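Local coordinates for protein LupI (Flavobacterium sp. YS-80-122, PDB 6IY4) that probably inhibits metalloendopeptidases, among them a psychrophilic marine protease, as a small periplasmic beta-sheet protein of the Inh protease-inhibitor family, at residues 4-9 / 48-53; 12-17 / 40-45; 70-73 / 77-80. One frame throughout, in Å; residues are numbered along the deposited sequence.

Contact 1: residues 4-9 / 48-53; sequences AQVAGS and TTWSPT
Val6 and Trp50 carry the tight part of this contact. Val6 lies at the end of the short N-terminal helix. Trp50 reaches it from strand 49-53, at the edge of the sheet. The outer, six-membered part of the indole does the touching. Val6 CG1 lies 3.7 Å from Trp50 CZ3, and Val6 CB is almost as near to the same atom. The approach is oblique, and the two side chains slide past each other in opposite directions. Trp50 CG stands between its own backbone N and carbonyl carbon (chi1 57°). This turns the indole so that its six-membered ring reaches the helix end.

Away from this pair the contact is looser, at Pro52 and at Ala7. The other branch of Val6, CG2, meets Pro52 CB at 4.0 Å. Ala7 N lies 4.0 Å from Trp50 CH2, and Ala7 CB comes to 4.2 Å from Trp50 CZ2. Ala7 and Pro52 are both partly exposed, whereas Val6 and Trp50 are buried. Pro3 touches both Trp50 and Pro52, and Phe32 meets the indole with its own ring.

No hydrogen bond joins the two segments. Several polar groups bond to other partners: Trp50 NE1 to Thr31 O, Val6 O to Trp10 NE1, and Ala7 O to Arg92 NH1. These bonds hold the indole through NE1 and the chain through the carbonyls of Val6 and Ala7. The contact itself is apolar, so it rests on shape and on the burial of apolar surface, while the bond to Thr31 O helps set the direction of the indole.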
ATOM      1  N   ALA A   4      14.233  -3.458   2.013  1.00 25.55           N
ATOM      2  CA  ALA A   4      14.278  -4.805   2.627  1.00 26.98           C
ATOM      3  C   ALA A   4      13.489  -4.802   3.945  1.00 26.10           C
ATOM      4  O   ALA A   4      12.941  -5.861   4.341  1.00 25.97           O
ATOM      5  CB  ALA A   4      15.717  -5.223   2.834  1.00 26.98           C
ATOM      6  N   GLN A   5      13.412  -3.663   4.633  1.00 22.23           N
ATOM      7  CA  GLN A   5      12.725  -3.564   5.942  1.00 24.31           C
ATOM      8  C   GLN A   5      11.213  -3.361   5.784  1.00 23.09           C
ATOM      9  O   GLN A   5      10.453  -3.440   6.825  1.00 23.44           O
ATOM     10  CB  GLN A   5      13.420  -2.488   6.777  1.00 24.08           C
ATOM     11  CG  GLN A   5      14.749  -2.984   7.316  1.00 26.23           C
ATOM     12  CD  GLN A   5      14.503  -4.102   8.305  1.00 24.27           C
ATOM     13  OE1 GLN A   5      13.769  -3.929   9.271  1.00 22.99           O
ATOM     14  NE2 GLN A   5      14.952  -5.294   7.963  1.00 26.66           N
ATOM     15  N   VAL A   6      10.753  -3.085   4.556  1.00 21.20           N
ATOM     16  CA  VAL A   6       9.309  -2.845   4.282  1.00 20.97           C
ATOM     17  C   VAL A   6       8.769  -4.009   3.460  1.00 19.90           C
ATOM     18  O   VAL A   6       7.571  -4.222   3.500  1.00 21.43           O
ATOM     19  CB  VAL A   6       9.145  -1.504   3.532  1.00 21.90           C
ATOM     20  CG1 VAL A   6       7.709  -1.207   3.122  1.00 25.41           C
ATOM     21  CG2 VAL A   6       9.715  -0.347   4.313  1.00 24.00           C
ATOM     22  N   ALA A   7       9.607  -4.814   2.831  1.00 20.04           N
ATOM     23  CA  ALA A   7       9.133  -5.874   1.913  1.00 20.68           C
ATOM     24  C   ALA A   7       8.517  -7.011   2.713  1.00 19.95           C
ATOM     25  O   ALA A   7       8.876  -7.259   3.867  1.00 21.82           O
ATOM     26  CB  ALA A   7      10.240  -6.398   1.045  1.00 22.63           C
ATOM     27  N   GLY A   8       7.588  -7.693   2.096  1.00 20.26           N
ATOM     28  CA  GLY A   8       6.967  -8.886   2.648  1.00 18.40           C
ATOM     29  C   GLY A   8       5.474  -8.845   2.523  1.00 19.10           C
ATOM     30  O   GLY A   8       4.939  -8.114   1.656  1.00 18.99           O
ATOM     31  N   SER A   9       4.826  -9.676   3.317  1.00 19.89           N
ATOM     32  CA  SER A   9       3.358  -9.861   3.281  1.00 18.73           C
ATOM     33  C   SER A   9       2.623  -8.693   3.960  1.00 20.01           C
ATOM     34  O   SER A   9       2.898  -8.378   5.142  1.00 23.66           O
ATOM     35  CB  SER A   9       2.978 -11.146   3.934  1.00 21.72           C
ATOM     36  OG  SER A   9       1.597 -11.359   3.761  1.00 23.72           O
ATOM     37  N   THR A  48       2.089  -0.143  -9.467  1.00 21.85           N
ATOM     38  CA  THR A  48       2.997  -1.158 -10.057  1.00 24.27           C
ATOM     39  C   THR A  48       4.299  -1.205  -9.275  1.00 22.13           C
ATOM     40  O   THR A  48       4.984  -2.245  -9.359  1.00 22.46           O
ATOM     41  CB  THR A  48       3.251  -0.897 -11.551  1.00 27.76           C
ATOM     42  OG1 THR A  48       3.822   0.402 -11.709  1.00 31.32           O
ATOM     43  CG2 THR A  48       1.978  -1.005 -12.360  1.00 30.82           C
ATOM     44  N   THR A  49       4.703  -0.129  -8.585  1.00 20.68           N
ATOM     45  CA  THR A  49       5.906  -0.145  -7.754  1.00 20.74           C
ATOM     46  C   THR A  49       5.643   0.615  -6.455  1.00 20.53           C
ATOM     47  O   THR A  49       4.561   1.171  -6.269  1.00 21.61           O
ATOM     48  CB  THR A  49       7.139   0.408  -8.450  1.00 23.20           C
ATOM     49  OG1 THR A  49       6.962   1.804  -8.729  1.00 27.15           O
ATOM     50  CG2 THR A  49       7.421  -0.318  -9.750  1.00 22.89           C
ATOM     51  N   TRP A  50       6.595   0.511  -5.551  1.00 20.10           N
ATOM     52  CA  TRP A  50       6.495   1.201  -4.253  1.00 20.34           C
ATOM     53  C   TRP A  50       7.857   1.725  -3.854  1.00 19.23           C
ATOM     54  O   TRP A  50       8.864   1.207  -4.283  1.00 21.69           O
ATOM     55  CB  TRP A  50       5.868   0.282  -3.202  1.00 22.26           C
ATOM     56  CG  TRP A  50       6.593  -1.011  -2.995  1.00 21.84           C
ATOM     57  CD1 TRP A  50       6.387  -2.202  -3.624  1.00 20.63           C
ATOM     58  CD2 TRP A  50       7.623  -1.244  -2.013  1.00 19.11           C
ATOM     59  NE1 TRP A  50       7.234  -3.143  -3.128  1.00 20.30           N
ATOM     60  CE2 TRP A  50       7.999  -2.594  -2.128  1.00 20.06           C
ATOM     61  CE3 TRP A  50       8.284  -0.444  -1.072  1.00 20.33           C
ATOM     62  CZ2 TRP A  50       8.987  -3.167  -1.326  1.00 20.72           C
ATOM     63  CZ3 TRP A  50       9.243  -1.015  -0.251  1.00 20.99           C
ATOM     64  CH2 TRP A  50       9.606  -2.357  -0.388  1.00 21.17           C
ATOM     65  N   SER A  51       7.856   2.696  -2.943  1.00 20.40           N
ATOM     66  CA  SER A  51       9.109   3.275  -2.436  1.00 22.28           C
ATOM     67  C   SER A  51       8.895   3.788  -1.034  1.00 21.82           C
ATOM     68  O   SER A  51       8.000   4.589  -0.788  1.00 21.60           O
ATOM     69  CB  SER A  51       9.580   4.380  -3.331  1.00 26.30           C
ATOM     70  OG  SER A  51      10.888   4.773  -2.959  1.00 31.68           O
ATOM     71  N   PRO A  52       9.739   3.383  -0.080  1.00 21.14           N
ATOM     72  CA  PRO A  52       9.600   3.876   1.281  1.00 20.79           C
ATOM     73  C   PRO A  52      10.095   5.316   1.352  1.00 22.61           C
ATOM     74  O   PRO A  52      10.922   5.711   0.544  1.00 25.29           O
ATOM     75  CB  PRO A  52      10.490   2.963   2.129  1.00 22.87           C
ATOM     76  CG  PRO A  52      11.259   2.120   1.168  1.00 23.10           C
ATOM     77  CD  PRO A  52      10.847   2.440  -0.245  1.00 21.81           C
ATOM     78  N   THR A  53       9.589   6.056   2.321  1.00 22.23           N
ATOM     79  CA  THR A  53      10.033   7.433   2.632  1.00 24.60           C
ATOM     80  C   THR A  53      10.352   7.431   4.107  1.00 23.24           C
ATOM     81  O   THR A  53      10.069   6.473   4.822  1.00 22.26           O
ATOM     82  CB  THR A  53       8.954   8.453   2.269  1.00 24.85           C
ATOM     83  OG1 THR A  53       7.961   8.341   3.297  1.00 25.85           O
ATOM     84  CG2 THR A  53       8.395   8.234   0.877  1.00 26.64           C
TER

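Contact 2: residues 12-17 / 40-45; sequences FYVQGA and QAWLGR
Val14 O accepts a hydrogen bond from Ala17 N at 2.7 Å, just beside the place where the Val14 side chain lies on Trp42. The bond closes a type II turn from Val14 to Ala17. Gly16 in that turn has a positive phi, which favours glycine. The contact itself has no hydrogen bond and is built on the indole of Trp42.

Val14 CG2 sits over the five-membered ring, 3.5 Å from its centroid and only 7° off the ring normal. This is a CH-pi contact. Val14 CG1 is anti to the backbone N (chi1 172°), which leaves CG2 as the branch that meets the ring. The far end of the indole runs back along the strand. Its CZ3 lies 3.9 Å from Phe12 CB. Its CH2 lies 3.6 Å from Phe12 O and is also close to Tyr13 CA, both at an oblique approach. Leu88 and Asp20 also touch Trp42.

A serine at Trp42 would probably leave Val14 CG2 without its ring face and open a gap beside Phe12 CB.

The loop 40-45 follows the disulfide Cys22-Cys38, whose first cysteine pairs through its backbone with Phe12. The arrangement is a connecting loop packed by its tryptophan on an antiparallel strand, within the compact antiparallel beta fold of an Inh-family inhibitor.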
ATOM      1  N   PHE A  12      -4.166  -5.256   3.064  1.00 18.44           N
ATOM      2  CA  PHE A  12      -4.783  -3.963   2.722  1.00 18.09           C
ATOM      3  C   PHE A  12      -6.291  -4.058   2.964  1.00 20.08           C
ATOM      4  O   PHE A  12      -6.907  -5.048   2.549  1.00 20.08           O
ATOM      5  CB  PHE A  12      -4.548  -3.623   1.253  1.00 19.04           C
ATOM      6  CG  PHE A  12      -3.137  -3.258   0.891  1.00 20.04           C
ATOM      7  CD1 PHE A  12      -2.181  -4.246   0.701  1.00 21.65           C
ATOM      8  CD2 PHE A  12      -2.764  -1.943   0.711  1.00 22.30           C
ATOM      9  CE1 PHE A  12      -0.890  -3.916   0.337  1.00 22.78           C
ATOM     10  CE2 PHE A  12      -1.454  -1.613   0.385  1.00 24.14           C
ATOM     11  CZ  PHE A  12      -0.538  -2.607   0.180  1.00 24.70           C
ATOM     12  N   TYR A  13      -6.845  -2.975   3.478  1.00 18.79           N
ATOM     13  CA  TYR A  13      -8.311  -2.831   3.582  1.00 18.81           C
ATOM     14  C   TYR A  13      -8.671  -1.363   3.755  1.00 20.71           C
ATOM     15  O   TYR A  13      -7.837  -0.569   4.234  1.00 21.72           O
ATOM     16  CB  TYR A  13      -8.866  -3.676   4.721  1.00 20.41           C
ATOM     17  CG  TYR A  13      -8.400  -3.324   6.105  1.00 22.33           C
ATOM     18  CD1 TYR A  13      -7.248  -3.882   6.602  1.00 26.03           C
ATOM     19  CD2 TYR A  13      -9.106  -2.453   6.897  1.00 26.47           C
ATOM     20  CE1 TYR A  13      -6.809  -3.578   7.881  1.00 27.40           C
ATOM     21  CE2 TYR A  13      -8.671  -2.125   8.172  1.00 27.87           C
ATOM     22  CZ  TYR A  13      -7.541  -2.722   8.671  1.00 29.56           C
ATOM     23  OH  TYR A  13      -7.083  -2.437   9.923  1.00 34.19           O
ATOM     24  N   VAL A  14      -9.896  -1.036   3.430  1.00 22.14           N
ATOM     25  CA  VAL A  14     -10.423   0.322   3.657  1.00 23.24           C
ATOM     26  C   VAL A  14     -11.026   0.321   5.068  1.00 25.67           C
ATOM     27  O   VAL A  14     -11.830  -0.586   5.438  1.00 24.41           O
ATOM     28  CB  VAL A  14     -11.465   0.719   2.598  1.00 24.13           C
ATOM     29  CG1 VAL A  14     -12.133   2.039   2.946  1.00 27.67           C
ATOM     30  CG2 VAL A  14     -10.891   0.795   1.196  1.00 26.45           C
ATOM     31  N   GLN A  15     -10.653   1.306   5.857  1.00 21.89           N
ATOM     32  CA  GLN A  15     -11.148   1.430   7.238  1.00 24.68           C
ATOM     33  C   GLN A  15     -12.674   1.431   7.206  1.00 24.61           C
ATOM     34  O   GLN A  15     -13.225   2.165   6.354  1.00 26.52           O
ATOM     35  CB  GLN A  15     -10.674   2.727   7.879  1.00 27.15           C
ATOM     36  CG  GLN A  15     -10.960   2.802   9.360  1.00 30.87           C
ATOM     37  CD  GLN A  15      -9.644   2.688  10.085  1.00 40.50           C
ATOM     38  OE1 GLN A  15      -8.894   3.664  10.251  1.00 41.72           O
ATOM     39  NE2 GLN A  15      -9.312   1.461  10.432  1.00 39.82           N
ATOM     40  N   GLY A  16     -13.271   0.602   8.075  1.00 26.89           N
ATOM     41  CA  GLY A  16     -14.729   0.422   8.144  1.00 31.27           C
ATOM     42  C   GLY A  16     -15.169  -0.755   7.294  1.00 33.31           C
ATOM     43  O   GLY A  16     -16.324  -1.192   7.428  1.00 32.51           O
ATOM     44  N   ALA A  17     -14.282  -1.271   6.446  1.00 27.95           N
ATOM     45  CA  ALA A  17     -14.584  -2.401   5.536  1.00 27.94           C
ATOM     46  C   ALA A  17     -13.502  -3.478   5.684  1.00 26.03           C
ATOM     47  O   ALA A  17     -13.118  -4.050   4.657  1.00 25.84           O
ATOM     48  CB  ALA A  17     -14.719  -1.920   4.111  1.00 28.50           C
ATOM     49  N   GLN A  40      -7.263  -1.806  -7.254  1.00 29.76           N
ATOM     50  CA  GLN A  40      -8.044  -1.140  -8.340  1.00 34.68           C
ATOM     51  C   GLN A  40      -9.435  -0.748  -7.822  1.00 32.06           C
ATOM     52  O   GLN A  40      -9.969   0.257  -8.237  1.00 34.33           O
ATOM     53  CB  GLN A  40      -8.157  -2.090  -9.542  1.00 35.76           C
ATOM     54  CG  GLN A  40      -8.907  -1.527 -10.756  1.00 40.54           C
ATOM     55  CD  GLN A  40     -10.392  -1.833 -10.782  1.00 40.45           C
ATOM     56  OE1 GLN A  40     -10.943  -2.494  -9.908  1.00 38.59           O
ATOM     57  NE2 GLN A  40     -11.050  -1.361 -11.824  1.00 47.15           N
ATOM     58  N   ALA A  41     -10.013  -1.520  -6.924  1.00 34.18           N
ATOM     59  CA  ALA A  41     -11.351  -1.230  -6.369  1.00 31.76           C
ATOM     60  C   ALA A  41     -11.288   0.039  -5.524  1.00 30.09           C
ATOM     61  O   ALA A  41     -12.359   0.669  -5.296  1.00 33.47           O
ATOM     62  CB  ALA A  41     -11.827  -2.393  -5.545  1.00 36.54           C
ATOM     63  N   TRP A  42     -10.101   0.440  -5.062  1.00 28.02           N
ATOM     64  CA  TRP A  42      -9.986   1.453  -3.976  1.00 26.86           C
ATOM     65  C   TRP A  42      -9.249   2.713  -4.453  1.00 28.67           C
ATOM     66  O   TRP A  42      -9.474   3.807  -3.895  1.00 30.46           O
ATOM     67  CB  TRP A  42      -9.281   0.827  -2.766  1.00 27.24           C
ATOM     68  CG  TRP A  42     -10.024  -0.319  -2.150  1.00 28.32           C
ATOM     69  CD1 TRP A  42     -11.378  -0.476  -2.074  1.00 31.54           C
ATOM     70  CD2 TRP A  42      -9.460  -1.461  -1.482  1.00 27.87           C
ATOM     71  NE1 TRP A  42     -11.688  -1.626  -1.403  1.00 32.72           N
ATOM     72  CE2 TRP A  42     -10.533  -2.269  -1.053  1.00 31.56           C
ATOM     73  CE3 TRP A  42      -8.164  -1.889  -1.213  1.00 26.15           C
ATOM     74  CZ2 TRP A  42     -10.349  -3.468  -0.368  1.00 29.39           C
ATOM     75  CZ3 TRP A  42      -7.982  -3.081  -0.555  1.00 26.23           C
ATOM     76  CH2 TRP A  42      -9.056  -3.862  -0.134  1.00 25.25           C
ATOM     77  N   LEU A  43      -8.334   2.568  -5.392  1.00 25.81           N
ATOM     78  CA  LEU A  43      -7.466   3.671  -5.850  1.00 24.22           C
ATOM     79  C   LEU A  43      -7.792   3.965  -7.319  1.00 23.38           C
ATOM     80  O   LEU A  43      -8.026   2.992  -8.076  1.00 26.12           O
ATOM     81  CB  LEU A  43      -6.000   3.245  -5.677  1.00 24.16           C
ATOM     82  CG  LEU A  43      -5.540   2.912  -4.260  1.00 26.60           C
ATOM     83  CD1 LEU A  43      -4.118   2.404  -4.263  1.00 26.47           C
ATOM     84  CD2 LEU A  43      -5.693   4.095  -3.323  1.00 30.08           C
ATOM     85  N   GLY A  44      -7.687   5.237  -7.680  1.00 26.82           N
ATOM     86  CA  GLY A  44      -7.828   5.705  -9.077  1.00 25.43           C
ATOM     87  C   GLY A  44      -6.731   5.172  -9.977  1.00 29.48           C
ATOM     88  O   GLY A  44      -6.987   4.851 -11.147  1.00 28.73           O
ATOM     89  N   ARG A  45      -5.531   5.030  -9.421  1.00 26.92           N
ATOM     90  CA  ARG A  45      -4.322   4.621 -10.159  1.00 27.72           C
ATOM     91  C   ARG A  45      -3.852   3.317  -9.548  1.00 27.00           C
ATOM     92  O   ARG A  45      -3.583   3.339  -8.364  1.00 28.82           O
ATOM     93  CB  ARG A  45      -3.298   5.745 -10.046  1.00 30.29           C
ATOM     94  CG  ARG A  45      -2.149   5.565 -11.020  1.00 34.33           C
ATOM     95  CD  ARG A  45      -1.014   6.529 -10.755  1.00 35.48           C
ATOM     96  NE  ARG A  45      -1.480   7.903 -10.888  1.00 38.27           N
ATOM     97  CZ  ARG A  45      -1.798   8.497 -12.045  1.00 40.21           C
ATOM     98  NH1 ARG A  45      -1.735   7.842 -13.201  1.00 37.53           N
ATOM     99  NH2 ARG A  45      -2.168   9.770 -12.035  1.00 38.47           N
TER

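Contact 3: residues 70-73 / 77-80; sequences LELR and RYEG
Glu71 and Glu79 face each other as an antiparallel hydrogen-bonded pair. Glu71 N donates to Glu79 O at 2.8 Å, from above the carbonyl plane. Glu79 N returns a bond to Glu71 O at 2.9 Å. A straighter bond, 175° at the hydrogen, runs from Arg73 N to Arg77 O at 2.9 Å.

The carboxylate of Glu79 is held from its own strand. Its OE2 accepts from both Arg77 NE (2.7 Å) and Arg77 NH2, which grip it side-on in the guanidinium plane. Arg73 bends at chi2 and chi3 and crosses Glu79 at about a right angle. Its CD lies 3.0 Å from Glu79 OE1, but NE stays 4.2 Å from that oxygen, beyond a salt bridge. Arg73 NH1 makes its salt bridge with Glu71 OE1 instead, at 3.3 Å.

Leu72 and Tyr78 share the other face. Leu72 CD1 lies over the Tyr78 ring, 4.1 Å from its centroid. Gly80 has no side chain; a CB there would clash with Leu70.

This is the hairpin of strands 66-74 and 77-82. Outward backbone bonds join Leu70 to Leu57 of strand 56-60 and Leu72 to Asp55. On the other side Tyr78 and Gly80 bond to Met90 and Leu88 of strand 86-92. Trp10 meets the Tyr78 ring.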
ATOM      1  N   LEU A  70       1.110   6.826   1.981  1.00 17.85           N
ATOM      2  CA  LEU A  70       0.595   6.374   3.299  1.00 20.02           C
ATOM      3  C   LEU A  70       1.590   6.767   4.387  1.00 19.49           C
ATOM      4  O   LEU A  70       2.792   6.575   4.211  1.00 20.93           O
ATOM      5  CB  LEU A  70       0.395   4.862   3.331  1.00 21.27           C
ATOM      6  CG  LEU A  70      -0.499   4.288   2.226  1.00 19.49           C
ATOM      7  CD1 LEU A  70       0.254   3.844   0.973  1.00 18.93           C
ATOM      8  CD2 LEU A  70      -1.326   3.118   2.756  1.00 20.63           C
ATOM      9  N   GLU A  71       1.060   7.243   5.484  1.00 20.70           N
ATOM     10  CA  GLU A  71       1.887   7.588   6.664  1.00 23.86           C
ATOM     11  C   GLU A  71       2.171   6.322   7.470  1.00 20.55           C
ATOM     12  O   GLU A  71       1.269   5.527   7.702  1.00 20.87           O
ATOM     13  CB  GLU A  71       1.104   8.637   7.444  1.00 26.31           C
ATOM     14  CG  GLU A  71       1.767   9.203   8.664  1.00 36.68           C
ATOM     15  CD  GLU A  71       0.961  10.377   9.220  1.00 42.95           C
ATOM     16  OE1 GLU A  71      -0.251  10.505   8.870  1.00 37.54           O
ATOM     17  OE2 GLU A  71       1.554  11.182   9.982  1.00 56.90           O
ATOM     18  N   LEU A  72       3.384   6.219   7.990  1.00 20.99           N
ATOM     19  CA  LEU A  72       3.795   5.182   8.951  1.00 20.00           C
ATOM     20  C   LEU A  72       3.124   5.504  10.267  1.00 23.71           C
ATOM     21  O   LEU A  72       3.262   6.682  10.722  1.00 25.04           O
ATOM     22  CB  LEU A  72       5.311   5.236   9.080  1.00 22.38           C
ATOM     23  CG  LEU A  72       5.939   4.192   9.981  1.00 24.85           C
ATOM     24  CD1 LEU A  72       5.552   2.786   9.615  1.00 26.22           C
ATOM     25  CD2 LEU A  72       7.444   4.390   9.934  1.00 27.59           C
ATOM     26  N   ARG A  73       2.391   4.548  10.836  1.00 22.60           N
ATOM     27  CA  ARG A  73       1.662   4.816  12.105  1.00 25.97           C
ATOM     28  C   ARG A  73       2.409   4.192  13.278  1.00 30.97           C
ATOM     29  O   ARG A  73       2.477   4.796  14.329  1.00 34.47           O
ATOM     30  CB  ARG A  73       0.207   4.370  11.990  1.00 30.30           C
ATOM     31  CG  ARG A  73      -0.588   5.179  10.974  1.00 34.42           C
ATOM     32  CD  ARG A  73      -1.580   6.201  11.528  1.00 44.64           C
ATOM     33  NE  ARG A  73      -1.041   6.954  12.635  1.00 51.91           N
ATOM     34  CZ  ARG A  73      -0.198   7.965  12.519  1.00 60.23           C
ATOM     35  NH1 ARG A  73       0.184   8.372  11.321  1.00 64.52           N
ATOM     36  NH2 ARG A  73       0.268   8.566  13.602  1.00 63.85           N
ATOM     37  N   ARG A  77       2.561  -0.902  10.158  1.00 21.48           N
ATOM     38  CA  ARG A  77       1.240  -0.332   9.783  1.00 19.46           C
ATOM     39  C   ARG A  77       1.401   1.020   9.100  1.00 19.79           C
ATOM     40  O   ARG A  77       2.078   1.904   9.668  1.00 22.81           O
ATOM     41  CB  ARG A  77       0.357  -0.134  11.019  1.00 22.06           C
ATOM     42  CG  ARG A  77      -1.039   0.401  10.718  1.00 25.28           C
ATOM     43  CD  ARG A  77      -1.807   0.625  12.014  1.00 30.50           C
ATOM     44  NE  ARG A  77      -3.153   1.118  11.769  1.00 33.27           N
ATOM     45  CZ  ARG A  77      -4.253   0.368  11.714  1.00 35.66           C
ATOM     46  NH1 ARG A  77      -4.202  -0.941  11.874  1.00 39.81           N
ATOM     47  NH2 ARG A  77      -5.411   0.942  11.484  1.00 34.27           N
ATOM     48  N   TYR A  78       0.784   1.164   7.938  1.00 18.28           N
ATOM     49  CA  TYR A  78       0.659   2.466   7.244  1.00 20.18           C
ATOM     50  C   TYR A  78      -0.812   2.773   7.022  1.00 19.38           C
ATOM     51  O   TYR A  78      -1.617   1.865   6.896  1.00 19.13           O
ATOM     52  CB  TYR A  78       1.349   2.441   5.888  1.00 18.11           C
ATOM     53  CG  TYR A  78       2.826   2.201   5.880  1.00 18.31           C
ATOM     54  CD1 TYR A  78       3.315   0.926   5.751  1.00 20.62           C
ATOM     55  CD2 TYR A  78       3.710   3.250   5.926  1.00 19.66           C
ATOM     56  CE1 TYR A  78       4.679   0.689   5.680  1.00 19.25           C
ATOM     57  CE2 TYR A  78       5.067   3.033   5.892  1.00 18.21           C
ATOM     58  CZ  TYR A  78       5.552   1.743   5.768  1.00 19.91           C
ATOM     59  OH  TYR A  78       6.882   1.458   5.731  1.00 20.75           O
ATOM     60  N   GLU A  79      -1.150   4.069   6.975  1.00 18.47           N
ATOM     61  CA  GLU A  79      -2.519   4.536   6.668  1.00 19.70           C
ATOM     62  C   GLU A  79      -2.469   5.698   5.678  1.00 20.58           C
ATOM     63  O   GLU A  79      -1.651   6.587   5.880  1.00 19.54           O
ATOM     64  CB  GLU A  79      -3.211   4.991   7.945  1.00 22.61           C
ATOM     65  CG  GLU A  79      -3.501   3.853   8.870  1.00 26.63           C
ATOM     66  CD  GLU A  79      -4.037   4.328  10.200  1.00 33.48           C
ATOM     67  OE1 GLU A  79      -4.243   5.554  10.337  1.00 35.58           O
ATOM     68  OE2 GLU A  79      -4.158   3.500  11.114  1.00 36.18           O
ATOM     69  N   GLY A  80      -3.275   5.644   4.624  1.00 20.35           N
ATOM     70  CA  GLY A  80      -3.265   6.691   3.608  1.00 22.05           C
ATOM     71  C   GLY A  80      -4.660   7.201   3.356  1.00 22.96           C
ATOM     72  O   GLY A  80      -5.625   6.410   3.343  1.00 22.89           O
TER

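How the contacts relate
All three contacts reach the same antiparallel sheet. Contact 1 has buried Val6 and Trp50 at its centre, whereas Val14 and Trp42 of contact 2 are partly exposed. Contact 3 is mixed: Leu70, Tyr78 and Gly80 are buried, Glu71 and Arg73 exposed. It lies between neighbouring strands and relies on backbone bonds, with charged side chains on one face. Contacts 1 and 2 have no hydrogen bonds across them. Each sets a tryptophan against a valine, obliquely in contact 1, face-on in contact 2. Contact 1 lies just ahead of strand 8-14, contact 2 at its end. Contact 3 touches both: Tyr78 OH packs on Val6 CG2, and Arg77 lies beside Tyr13 and Gln15.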